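Local atomic coordinates of zona pellucida sperm-binding protein 1 (Gallus gallus, PDB entry 6GF6), a protein that cross-links the filaments of the egg coat as a homodimer held by its ZP-N1 domain, and is probably a structural component of that coat. Residues 19-24 with 85-90. The protein carries 2 engineered substitutions. Numbering follows the deposited sequence.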
# COMPACT_ATOMS: atom_id res chain seq x y z
N MET B 19 -4.57 -8.63 -2.33
CA MET B 19 -3.97 -9.77 -1.65
C MET B 19 -2.57 -9.40 -1.19
O MET B 19 -1.96 -8.44 -1.68
CB MET B 19 -3.92 -11.01 -2.56
CG MET B 19 -3.53 -10.69 -4.00
SD MET B 19 -3.64 -12.11 -5.10
CE MET B 19 -3.96 -11.29 -6.66
N GLN B 20 -2.06 -10.17 -0.23
CA GLN B 20 -0.72 -9.94 0.30
C GLN B 20 -0.02 -11.28 0.51
O GLN B 20 -0.64 -12.26 0.91
CB GLN B 20 -0.76 -9.16 1.62
CG GLN B 20 -1.46 -9.87 2.76
CD GLN B 20 -1.23 -9.20 4.10
OE1 GLN B 20 -0.64 -8.12 4.17
NE2 GLN B 20 -1.67 -9.85 5.17
N LEU B 21 1.28 -11.30 0.23
CA LEU B 21 2.14 -12.46 0.39
C LEU B 21 3.18 -12.15 1.46
O LEU B 21 3.92 -11.18 1.34
CB LEU B 21 2.81 -12.82 -0.94
CG LEU B 21 3.81 -13.96 -1.00
CD1 LEU B 21 3.22 -15.25 -0.50
CD2 LEU B 21 4.25 -14.13 -2.44
N LEU B 22 3.23 -12.98 2.51
CA LEU B 22 4.13 -12.76 3.64
C LEU B 22 5.19 -13.86 3.67
O LEU B 22 4.86 -15.04 3.57
CB LEU B 22 3.36 -12.71 4.96
CG LEU B 22 2.28 -11.63 5.04
CD1 LEU B 22 0.96 -12.12 4.46
CD2 LEU B 22 2.10 -11.20 6.48
N ALA B 23 6.45 -13.45 3.79
CA ALA B 23 7.58 -14.37 3.81
C ALA B 23 8.45 -14.07 5.02
O ALA B 23 8.62 -12.90 5.40
CB ALA B 23 8.42 -14.26 2.53
N TYR B 24 9.01 -15.12 5.62
CA TYR B 24 9.77 -15.01 6.86
C TYR B 24 11.14 -15.64 6.68
O TYR B 24 11.38 -16.79 7.08
CB TYR B 24 8.99 -15.66 8.02
CG TYR B 24 7.61 -15.07 8.20
CD1 TYR B 24 6.52 -15.57 7.48
CD2 TYR B 24 7.39 -14.02 9.07
CE1 TYR B 24 5.25 -15.03 7.64
CE2 TYR B 24 6.13 -13.47 9.23
CZ TYR B 24 5.06 -13.98 8.52
OH TYR B 24 3.81 -13.44 8.68
N VAL B 85 3.96 -15.14 -8.48
CA VAL B 85 5.08 -14.39 -7.92
C VAL B 85 6.22 -15.36 -7.67
O VAL B 85 5.99 -16.50 -7.25
CB VAL B 85 4.69 -13.67 -6.61
CG1 VAL B 85 5.89 -12.93 -6.03
CG2 VAL B 85 3.54 -12.71 -6.84
N GLN B 86 7.44 -14.91 -7.92
CA GLN B 86 8.64 -15.67 -7.60
C GLN B 86 9.30 -15.06 -6.38
O GLN B 86 9.46 -13.84 -6.30
CB GLN B 86 9.62 -15.69 -8.78
CG GLN B 86 10.83 -16.57 -8.55
CD GLN B 86 11.84 -16.48 -9.67
OE1 GLN B 86 11.75 -15.60 -10.53
NE2 GLN B 86 12.82 -17.37 -9.67
N LEU B 87 9.66 -15.91 -5.42
CA LEU B 87 10.41 -15.51 -4.24
C LEU B 87 11.83 -16.04 -4.38
O LEU B 87 12.02 -17.24 -4.56
CB LEU B 87 9.78 -16.05 -2.95
CG LEU B 87 8.38 -15.57 -2.61
CD1 LEU B 87 7.38 -16.36 -3.40
CD2 LEU B 87 8.13 -15.72 -1.12
N GLU B 88 12.80 -15.14 -4.29
CA GLU B 88 14.20 -15.52 -4.35
C GLU B 88 14.79 -15.30 -2.97
O GLU B 88 14.99 -14.16 -2.54
CB GLU B 88 14.95 -14.71 -5.40
CG GLU B 88 14.53 -15.05 -6.82
CD GLU B 88 15.46 -14.47 -7.86
OE1 GLU B 88 16.13 -13.45 -7.57
OE2 GLU B 88 15.49 -15.02 -8.97
N GLU B 89 15.04 -16.39 -2.26
CA GLU B 89 15.72 -16.31 -0.98
C GLU B 89 17.19 -16.04 -1.22
O GLU B 89 17.84 -16.74 -2.01
CB GLU B 89 15.53 -17.59 -0.18
CG GLU B 89 16.08 -17.52 1.24
CD GLU B 89 15.86 -18.80 2.03
OE1 GLU B 89 16.14 -18.79 3.25
OE2 GLU B 89 15.41 -19.80 1.44
N MET B 90 17.73 -15.00 -0.59
CA MET B 90 19.07 -14.55 -0.91
C MET B 90 19.92 -14.40 0.34
O MET B 90 19.45 -13.93 1.38
CB MET B 90 19.02 -13.23 -1.68
CG MET B 90 18.53 -13.41 -3.11
SD MET B 90 18.51 -11.89 -4.04
CE MET B 90 20.23 -11.39 -3.95
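No hydrogen bond joins Leu21 and Ala23 to Val85 and Leu87; the contact is made by their apolar side chains alone. Leu21 CD2 lies 4.0 Å from Leu87 CD1. The two leucines reach toward each other and meet tip to tip through these methyls. Val85 CG1 is 4.1 Å from the same Leu21 CD2. Leu21 and Val85 instead pass alongside each other in opposite directions. Leu21 extends into the interior with CG opposite its own backbone N (chi1 177°), which carries CD2 across to both partners. With CG anti to the carbonyl carbon (chi1 -63°), Leu87 sends its two methyls to different partners: CD1 to Leu21 and CD2 to Ala23. Leu87 CD2 lies 3.9 Å from Ala23 CB. The small side chain of Ala23 has just one methyl to offer, so Leu87 supplies the greater part of the side-chain reach here. All four residues are buried, yet the two segments bury only 147 Å² between them, both sides summed. The segment axes come within 10.2 Å and run nearly parallel, 17° apart. This is the spacing of facing sheets in a beta-sandwich, as expected of the Ig-like ZP-N fold, not of paired strands. Gln86 points away from segment 19-24, and its amide hydrogen-bonds Ser99 and Arg42. Glu88 forms a salt bridge with Arg42. Glu88 binds zinc in another structure of this protein, although no zinc is bound to this chain in the present model. Segment 19-24 pairs through its backbone with strands 9-14 and 63-68 in one sheet. Segment 85-90 belongs to the opposing sheet, where strand 80-90 lies between strands 30-36 and 96-107. Val31, Phe33 and Val102 from those two strands pack around Leu87, and Tyr12 of strand 9-14 lies against Leu21.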